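Local coordinates for protein nucleoporin NUP82 (Saccharomyces cerevisiae, PDB 3PBP) that serves as a structural constituent of the yeast nuclear pore complex, its N-terminal domain including a region that interacts with the nucleoporin NUP116, at residues A[165-170]-A[279-284]; A[183-188]-A[194-199]; A[203-208]-A[313-318]. The protein carries 1 engineered substitution. One frame throughout, in Å; residues are numbered along the deposited sequence.

Contact 1: A[165-170]-A[279-284]; sequences VLNKPN and AKVQGP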
loop_
_atom_site.group_PDB
_atom_site.type_symbol
_atom_site.label_atom_id
_atom_site.label_comp_id
_atom_site.label_asym_id
_atom_site.label_seq_id
_atom_site.Cartn_x
_atom_site.Cartn_y
_atom_site.Cartn_z
ATOM N N VAL A 165 2.057 -4.538 -13.283
ATOM C CA VAL A 165 2.236 -5.279 -12.058
ATOM C C VAL A 165 3.413 -4.744 -11.283
ATOM O O VAL A 165 4.543 -4.729 -11.775
ATOM C CB VAL A 165 2.450 -6.775 -12.342
ATOM C CG1 VAL A 165 2.648 -7.529 -11.041
ATOM C CG2 VAL A 165 1.254 -7.327 -13.095
ATOM N N LEU A 166 3.132 -4.302 -10.063
ATOM C CA LEU A 166 4.151 -3.759 -9.192
ATOM C C LEU A 166 4.348 -4.722 -8.051
ATOM O O LEU A 166 3.459 -5.526 -7.758
ATOM C CB LEU A 166 3.724 -2.394 -8.655
ATOM C CG LEU A 166 3.361 -1.336 -9.701
ATOM C CD1 LEU A 166 3.370 0.025 -9.050
ATOM C CD2 LEU A 166 4.362 -1.348 -10.840
ATOM N N ASN A 167 5.508 -4.610 -7.403
ATOM C CA ASN A 167 5.909 -5.461 -6.279
ATOM C C ASN A 167 5.923 -6.932 -6.714
ATOM O O ASN A 167 5.393 -7.810 -6.029
ATOM C CB ASN A 167 4.984 -5.249 -5.060
ATOM C CG ASN A 167 5.643 -5.661 -3.743
ATOM O OD1 ASN A 167 6.798 -5.315 -3.477
ATOM N ND2 ASN A 167 4.909 -6.388 -2.911
ATOM N N LYS A 168 6.539 -7.181 -7.870
ATOM C CA LYS A 168 6.641 -8.524 -8.429
ATOM C C LYS A 168 7.509 -9.402 -7.538
ATOM O O LYS A 168 8.393 -8.906 -6.825
ATOM C CB LYS A 168 7.260 -8.474 -9.824
ATOM C CG LYS A 168 6.505 -7.637 -10.831
ATOM C CD LYS A 168 7.264 -7.594 -12.145
ATOM C CE LYS A 168 6.747 -6.491 -13.062
ATOM N NZ LYS A 168 7.650 -6.251 -14.232
ATOM N N PRO A 169 7.267 -10.723 -7.559
ATOM C CA PRO A 169 8.074 -11.616 -6.725
ATOM C C PRO A 169 9.547 -11.596 -7.149
ATOM O O PRO A 169 9.870 -11.328 -8.310
ATOM C CB PRO A 169 7.414 -12.975 -6.943
ATOM C CG PRO A 169 5.983 -12.620 -7.223
ATOM C CD PRO A 169 6.130 -11.443 -8.154
ATOM N N ASN A 170 10.430 -11.870 -6.193
ATOM C CA ASN A 170 11.867 -11.895 -6.443
ATOM C C ASN A 170 12.458 -13.290 -6.327
ATOM O O ASN A 170 11.830 -14.214 -5.795
ATOM C CB ASN A 170 12.607 -10.995 -5.453
ATOM C CG ASN A 170 12.544 -9.535 -5.834
ATOM O OD1 ASN A 170 12.922 -9.158 -6.946
ATOM N ND2 ASN A 170 12.076 -8.697 -4.909
ATOM N N ALA A 279 7.067 1.809 -10.501
ATOM C CA ALA A 279 7.804 2.371 -9.389
ATOM C C ALA A 279 8.044 1.342 -8.301
ATOM O O ALA A 279 7.183 0.509 -8.019
ATOM C CB ALA A 279 7.050 3.546 -8.830
ATOM N N LYS A 280 9.218 1.401 -7.685
ATOM C CA LYS A 280 9.539 0.472 -6.623
ATOM C C LYS A 280 9.179 1.038 -5.260
ATOM O O LYS A 280 9.353 2.236 -4.996
ATOM C CB LYS A 280 11.022 0.095 -6.676
ATOM C CG LYS A 280 11.349 -0.846 -7.807
ATOM C CD LYS A 280 12.760 -1.380 -7.719
ATOM C CE LYS A 280 13.021 -2.398 -8.831
ATOM N NZ LYS A 280 14.400 -2.988 -8.799
ATOM N N VAL A 281 8.674 0.161 -4.399
ATOM C CA VAL A 281 8.271 0.531 -3.052
ATOM C C VAL A 281 9.343 1.207 -2.228
ATOM O O VAL A 281 10.526 0.884 -2.315
ATOM C CB VAL A 281 7.820 -0.678 -2.232
ATOM C CG1 VAL A 281 6.415 -0.428 -1.691
ATOM C CG2 VAL A 281 7.888 -1.932 -3.072
ATOM N N GLN A 282 8.893 2.155 -1.419
ATOM C CA GLN A 282 9.752 2.885 -0.506
ATOM C C GLN A 282 9.375 2.354 0.884
ATOM O O GLN A 282 8.248 1.871 1.078
ATOM C CB GLN A 282 9.471 4.385 -0.590
ATOM C CG GLN A 282 9.737 4.985 -1.933
ATOM C CD GLN A 282 9.746 6.500 -1.892
ATOM O OE1 GLN A 282 10.306 7.105 -0.973
ATOM N NE2 GLN A 282 9.144 7.128 -2.899
ATOM N N GLY A 283 10.305 2.426 1.835
ATOM C CA GLY A 283 10.023 1.933 3.171
ATOM C C GLY A 283 11.035 0.937 3.718
ATOM O O GLY A 283 11.970 0.538 3.017
ATOM N N PRO A 284 10.843 0.472 4.960
ATOM C CA PRO A 284 9.718 0.854 5.816
ATOM C C PRO A 284 9.795 2.274 6.336
ATOM O O PRO A 284 10.872 2.848 6.478
ATOM C CB PRO A 284 9.773 -0.155 6.973
ATOM C CG PRO A 284 11.053 -0.961 6.749
ATOM C CD PRO A 284 11.881 -0.192 5.757
#
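L166 and N167 run past A279 and K280 with L166 CA 7.1 Å from A279 CA, so no backbone hydrogen bond joins 165-170 to 279-284 and side chains must fill the space between. L166 does so with its forked end. Its CG lies anti to the carbonyl carbon (chi1 -56°), and the two methyls spread over the A279 backbone: CD1 comes 4.0 Å from A279 O, while CD2 stands 4.2 Å from A279 N. A branched leucine suits this place, since it covers a length of main chain and also packs on M153 within its own sheet. One residue on, the strand has ended and N167 sits in the left-handed helical region, which asparagine adopts more readily than most residues. Its CG is anti to the backbone N (chi1 -158°), and this carries the amide across to V281, where OD1 meets the CG2 methyl at 3.6 Å. The two side chains cross obliquely in a van der Waals contact. The amide is held mainly by its own neighbourhood: ND2 donates to both D149 O and V179 O, while the backbone O of N167 receives R178 NH1. V281, in turn, rests on F206 and F208, and F208 also touches N167. The next residue, Q282, pairs through its backbone with A207. The extended 279-284 chain therefore lies along strand 204-208, an edge strand of its sheet, and meets 164-166, an edge strand of the preceding sheet. This is a seam between the outer edges of successive blades in a beta-propeller, closed by a long excursion of the chain.

Contact 2: A[183-188]-A[194-199]; sequences TDLEFS and LYCLNT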
loop_
_atom_site.group_PDB
_atom_site.type_symbol
_atom_site.label_atom_id
_atom_site.label_comp_id
_atom_site.label_asym_id
_atom_site.label_seq_id
_atom_site.Cartn_x
_atom_site.Cartn_y
_atom_site.Cartn_z
ATOM N N THR A 183 -1.385 -6.602 4.410
ATOM C CA THR A 183 -2.724 -6.861 4.948
ATOM C C THR A 183 -3.717 -5.848 4.437
ATOM O O THR A 183 -4.909 -6.151 4.331
ATOM C CB THR A 183 -2.819 -6.704 6.477
ATOM O OG1 THR A 183 -1.697 -7.326 7.092
ATOM C CG2 THR A 183 -4.111 -7.343 6.999
ATOM N N ASP A 184 -3.237 -4.636 4.164
ATOM C CA ASP A 184 -4.120 -3.568 3.726
ATOM C C ASP A 184 -3.423 -2.559 2.829
ATOM O O ASP A 184 -2.202 -2.460 2.783
ATOM C CB ASP A 184 -4.723 -2.874 4.954
ATOM C CG ASP A 184 -6.041 -2.172 4.653
ATOM O OD1 ASP A 184 -6.547 -2.285 3.522
ATOM O OD2 ASP A 184 -6.578 -1.503 5.563
ATOM N N LEU A 185 -4.247 -1.809 2.118
ATOM C CA LEU A 185 -3.822 -0.807 1.157
ATOM C C LEU A 185 -4.684 0.418 1.372
ATOM O O LEU A 185 -5.861 0.307 1.741
ATOM C CB LEU A 185 -4.085 -1.328 -0.243
ATOM C CG LEU A 185 -2.909 -1.531 -1.166
ATOM C CD1 LEU A 185 -1.812 -2.289 -0.438
ATOM C CD2 LEU A 185 -3.395 -2.273 -2.393
ATOM N N GLU A 186 -4.110 1.580 1.112
ATOM C CA GLU A 186 -4.839 2.816 1.296
ATOM C C GLU A 186 -4.138 3.939 0.552
ATOM O O GLU A 186 -2.923 4.089 0.615
ATOM C CB GLU A 186 -4.934 3.127 2.802
ATOM C CG GLU A 186 -5.666 4.411 3.200
ATOM C CD GLU A 186 -7.134 4.436 2.782
ATOM O OE1 GLU A 186 -7.778 3.361 2.796
ATOM O OE2 GLU A 186 -7.643 5.541 2.458
ATOM N N PHE A 187 -4.913 4.726 -0.172
ATOM C CA PHE A 187 -4.351 5.845 -0.898
ATOM C C PHE A 187 -4.233 7.077 -0.009
ATOM O O PHE A 187 -5.081 7.345 0.838
ATOM C CB PHE A 187 -5.226 6.191 -2.097
ATOM C CG PHE A 187 -4.872 5.450 -3.348
ATOM C CD1 PHE A 187 -3.835 5.888 -4.167
ATOM C CD2 PHE A 187 -5.583 4.305 -3.718
ATOM C CE1 PHE A 187 -3.499 5.191 -5.352
ATOM C CE2 PHE A 187 -5.251 3.604 -4.901
ATOM C CZ PHE A 187 -4.206 4.051 -5.717
ATOM N N SER A 188 -3.158 7.816 -0.211
ATOM C CA SER A 188 -2.948 9.043 0.510
ATOM C C SER A 188 -3.938 10.028 -0.092
ATOM O O SER A 188 -4.368 9.857 -1.229
ATOM C CB SER A 188 -1.536 9.549 0.276
ATOM O OG SER A 188 -1.419 10.866 0.770
ATOM N N LEU A 194 0.513 5.535 -2.615
ATOM C CA LEU A 194 -0.203 4.358 -2.141
ATOM C C LEU A 194 0.528 3.779 -0.926
ATOM O O LEU A 194 1.670 3.335 -1.031
ATOM C CB LEU A 194 -0.304 3.309 -3.254
ATOM C CG LEU A 194 -0.999 2.005 -2.877
ATOM C CD1 LEU A 194 -2.453 2.282 -2.484
ATOM C CD2 LEU A 194 -0.925 1.029 -4.053
ATOM N N TYR A 195 -0.131 3.810 0.230
ATOM C CA TYR A 195 0.442 3.280 1.464
ATOM C C TYR A 195 0.092 1.799 1.607
ATOM O O TYR A 195 -1.044 1.408 1.359
ATOM C CB TYR A 195 -0.113 4.025 2.685
ATOM C CG TYR A 195 0.393 5.428 2.891
ATOM C CD1 TYR A 195 1.707 5.670 3.251
ATOM C CD2 TYR A 195 -0.472 6.513 2.785
ATOM C CE1 TYR A 195 2.154 6.959 3.511
ATOM C CE2 TYR A 195 -0.042 7.806 3.040
ATOM C CZ TYR A 195 1.275 8.022 3.405
ATOM O OH TYR A 195 1.702 9.298 3.683
ATOM N N CYS A 196 1.059 0.990 2.019
ATOM C CA CYS A 196 0.844 -0.444 2.211
ATOM C C CYS A 196 1.176 -0.816 3.632
ATOM O O CYS A 196 2.224 -0.431 4.137
ATOM C CB CYS A 196 1.756 -1.257 1.295
ATOM S SG CYS A 196 1.519 -0.882 -0.448
ATOM N N LEU A 197 0.287 -1.559 4.271
ATOM C CA LEU A 197 0.511 -2.020 5.637
ATOM C C LEU A 197 0.863 -3.510 5.563
ATOM O O LEU A 197 0.022 -4.325 5.190
ATOM C CB LEU A 197 -0.749 -1.841 6.471
ATOM C CG LEU A 197 -0.627 -2.273 7.933
ATOM C CD1 LEU A 197 0.236 -1.275 8.683
ATOM C CD2 LEU A 197 -2.000 -2.354 8.569
ATOM N N ASN A 198 2.099 -3.867 5.905
ATOM C CA ASN A 198 2.505 -5.267 5.851
ATOM C C ASN A 198 2.684 -5.865 7.255
ATOM O O ASN A 198 2.731 -5.138 8.254
ATOM C CB ASN A 198 3.783 -5.412 5.011
ATOM C CG ASN A 198 5.031 -5.381 5.840
ATOM O OD1 ASN A 198 5.135 -4.620 6.801
ATOM N ND2 ASN A 198 6.000 -6.199 5.471
ATOM N N THR A 199 2.790 -7.189 7.319
ATOM C CA THR A 199 2.901 -7.887 8.589
ATOM C C THR A 199 4.201 -8.618 8.900
ATOM O O THR A 199 4.438 -8.993 10.055
ATOM C CB THR A 199 1.756 -8.874 8.709
ATOM O OG1 THR A 199 0.528 -8.143 8.745
ATOM C CG2 THR A 199 1.884 -9.706 9.974
#
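D184 and L197 are a hydrogen-bonded pair in an antiparallel beta hairpin, interrupted at its far end by a classic beta bulge in which T183 and D184 both face L197. L197 O accepts T183 N at 2.8 Å, nearly straight on at the hydrogen (163°), and takes D184 N only weakly. In return L197 N donates to D184 O at 3.0 Å. Nearer the turn, E186 and Y195 exchange both bonds: E186 N reaches Y195 O in the carbonyl plane at 3.1 Å, and Y195 N reaches E186 O. Side chains satisfy one another too. The T199 hydroxyl donates to T183 OG1 at 2.9 Å, T183 having turned that oxygen beside its own backbone N (chi1 -44°). An alanine in place of T183 removes OG1, and the T199 hydroxyl would probably be left without this acceptor. D184 is buried and acidic, yet well provided for: OD1 takes L185 N from above the carboxylate plane and forms a salt bridge with K129, while OD2 accepts I302 N from the next sheet. S188 OG accepts D190 N in the turn, and its CB packs against Y195 CE2. On the apolar face, L185 CD1 lies 3.6 Å from C196 SG. Beside them L194 CD1 sits over the F187 ring as a CH-pi contact, 3.8 Å from the centroid and only 7° off the normal.

Contact 3: A[203-208]-A[313-318]; sequences GDIFAF and EIVCVS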
loop_
_atom_site.group_PDB
_atom_site.type_symbol
_atom_site.label_atom_id
_atom_site.label_comp_id
_atom_site.label_asym_id
_atom_site.label_seq_id
_atom_site.Cartn_x
_atom_site.Cartn_y
_atom_site.Cartn_z
ATOM N N GLY A 203 4.133 -5.434 11.692
ATOM C CA GLY A 203 3.436 -4.305 11.108
ATOM C C GLY A 203 4.328 -3.134 10.751
ATOM O O GLY A 203 5.013 -2.561 11.597
ATOM N N ASP A 204 4.316 -2.780 9.475
ATOM C CA ASP A 204 5.104 -1.666 8.982
ATOM C C ASP A 204 4.384 -0.973 7.832
ATOM O O ASP A 204 3.413 -1.497 7.295
ATOM C CB ASP A 204 6.479 -2.156 8.537
ATOM C CG ASP A 204 7.455 -2.274 9.700
ATOM O OD1 ASP A 204 7.804 -1.217 10.296
ATOM O OD2 ASP A 204 7.865 -3.422 10.016
ATOM N N ILE A 205 4.853 0.212 7.466
ATOM C CA ILE A 205 4.238 0.949 6.383
ATOM C C ILE A 205 5.222 1.172 5.234
ATOM O O ILE A 205 6.359 1.573 5.437
ATOM C CB ILE A 205 3.700 2.313 6.883
ATOM C CG1 ILE A 205 2.612 2.070 7.926
ATOM C CG2 ILE A 205 3.189 3.135 5.712
ATOM C CD1 ILE A 205 2.103 3.305 8.587
ATOM N N PHE A 206 4.783 0.875 4.021
ATOM C CA PHE A 206 5.617 1.097 2.858
ATOM C C PHE A 206 4.801 2.010 1.968
ATOM O O PHE A 206 3.625 2.284 2.256
ATOM C CB PHE A 206 5.937 -0.221 2.144
ATOM C CG PHE A 206 6.841 -1.131 2.934
ATOM C CD1 PHE A 206 6.365 -1.817 4.057
ATOM C CD2 PHE A 206 8.178 -1.256 2.597
ATOM C CE1 PHE A 206 7.216 -2.611 4.831
ATOM C CE2 PHE A 206 9.036 -2.049 3.367
ATOM C CZ PHE A 206 8.552 -2.723 4.487
ATOM N N ALA A 207 5.408 2.500 0.895
ATOM C CA ALA A 207 4.666 3.383 0.022
ATOM C C ALA A 207 5.195 3.438 -1.388
ATOM O O ALA A 207 6.394 3.350 -1.621
ATOM C CB ALA A 207 4.634 4.778 0.613
ATOM N N PHE A 208 4.265 3.563 -2.326
ATOM C CA PHE A 208 4.567 3.686 -3.741
ATOM C C PHE A 208 4.330 5.164 -4.086
ATOM O O PHE A 208 3.211 5.668 -3.987
ATOM C CB PHE A 208 3.619 2.812 -4.553
ATOM C CG PHE A 208 3.914 1.361 -4.468
ATOM C CD1 PHE A 208 4.922 0.798 -5.251
ATOM C CD2 PHE A 208 3.175 0.543 -3.625
ATOM C CE1 PHE A 208 5.187 -0.571 -5.193
ATOM C CE2 PHE A 208 3.425 -0.825 -3.553
ATOM C CZ PHE A 208 4.436 -1.387 -4.343
ATOM N N GLU A 313 -3.343 15.196 5.828
ATOM C CA GLU A 313 -3.974 13.989 6.358
ATOM C C GLU A 313 -3.304 13.326 7.554
ATOM O O GLU A 313 -2.167 13.634 7.925
ATOM C CB GLU A 313 -4.046 12.942 5.256
ATOM C CG GLU A 313 -2.718 12.813 4.540
ATOM C CD GLU A 313 -2.603 11.557 3.723
ATOM O OE1 GLU A 313 -3.610 11.152 3.116
ATOM O OE2 GLU A 313 -1.493 10.982 3.677
ATOM N N ILE A 314 -4.030 12.375 8.123
ATOM C CA ILE A 314 -3.561 11.610 9.249
ATOM C C ILE A 314 -3.658 10.155 8.841
ATOM O O ILE A 314 -4.670 9.724 8.286
ATOM C CB ILE A 314 -4.432 11.864 10.498
ATOM C CG1 ILE A 314 -4.140 13.255 11.052
ATOM C CG2 ILE A 314 -4.148 10.820 11.576
ATOM C CD1 ILE A 314 -5.068 13.634 12.153
ATOM N N VAL A 315 -2.595 9.401 9.094
ATOM C CA VAL A 315 -2.583 7.990 8.756
ATOM C C VAL A 315 -3.003 7.223 9.991
ATOM O O VAL A 315 -2.451 7.445 11.059
ATOM C CB VAL A 315 -1.183 7.519 8.332
ATOM C CG1 VAL A 315 -1.221 6.040 7.986
ATOM C CG2 VAL A 315 -0.702 8.335 7.143
ATOM N N CYS A 316 -3.986 6.338 9.860
ATOM C CA CYS A 316 -4.439 5.566 11.003
ATOM C C CYS A 316 -4.170 4.083 10.808
ATOM O O CYS A 316 -4.448 3.534 9.740
ATOM C CB CYS A 316 -5.934 5.788 11.246
ATOM S SG CYS A 316 -6.601 4.838 12.660
ATOM N N VAL A 317 -3.628 3.444 11.845
ATOM C CA VAL A 317 -3.321 2.016 11.802
ATOM C C VAL A 317 -3.935 1.224 12.969
ATOM O O VAL A 317 -3.884 1.655 14.123
ATOM C CB VAL A 317 -1.804 1.789 11.795
ATOM C CG1 VAL A 317 -1.502 0.318 11.607
ATOM C CG2 VAL A 317 -1.166 2.603 10.680
ATOM N N SER A 318 -4.520 0.070 12.643
ATOM C CA SER A 318 -5.139 -0.841 13.615
ATOM C C SER A 318 -4.138 -1.869 14.117
ATOM O O SER A 318 -3.168 -2.199 13.421
ATOM C CB SER A 318 -6.277 -1.639 12.978
ATOM O OG SER A 318 -7.406 -0.834 12.747
#
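NZ of K98 of the bound NUP116 chain is gripped by two groups at the start of 203-208, D204 OD2 in a salt bridge and G203 O in a hydrogen bond, while the next residue, I205, turns inward to V315 and V317. G203 has backbone angles at which a CB would collide with the preceding carbonyl oxygen, so the absence of a side chain explains its place; D204 brings a carboxylate that suits the facing lysine charge. I205 points the other way. CG1 is anti to the carbonyl carbon (chi1 -63°) and the side chain then continues extended (chi2 174°), which sends CD1 out to meet V317 CG2 tip to tip at 3.9 Å. V315 CG1 lies a little farther from I205 CD1, at 4.3 Å. The two strands share no hydrogen bond: they belong to different sheets, adjacent blades of a beta-propeller, whose faces pack through such aliphatic residues. Beta-branched isoleucine and valine suit both extended strands and this buried aliphatic interface, where I205 also touches L327 and Y195, and V315 touches I302. V315 and V317 face I205 together because they are two residues apart on one strand. Strand 204-208 is held to its neighbour 194-198 within the sheet, F206 N donating to C196 O. At the far end, E313 reaches back to the turn of the preceding blade, where OE1 accepts K189 N.

In the fold
All three contacts are largely buried but differ in depth: contact 2 lies nearest the centre of the chain, contact 3 farther out, and contact 1 farthest of the three, its centre about 18 Å from that of the chain. Contacts 2 and 3 share a sheet, since 194-198 and 204-208 are neighbouring strands; contact 3 then carries that sheet to the next blade, and contact 1 links its outer edge to the blade before. The chemistry follows. Within a blade, contact 2 relies on backbone hydrogen bonds and buries 553 Å², whereas the contacts between blades rely on sparse van der Waals packing. Contacts 1 and 3 touch because 279-284 runs along strand 204-208.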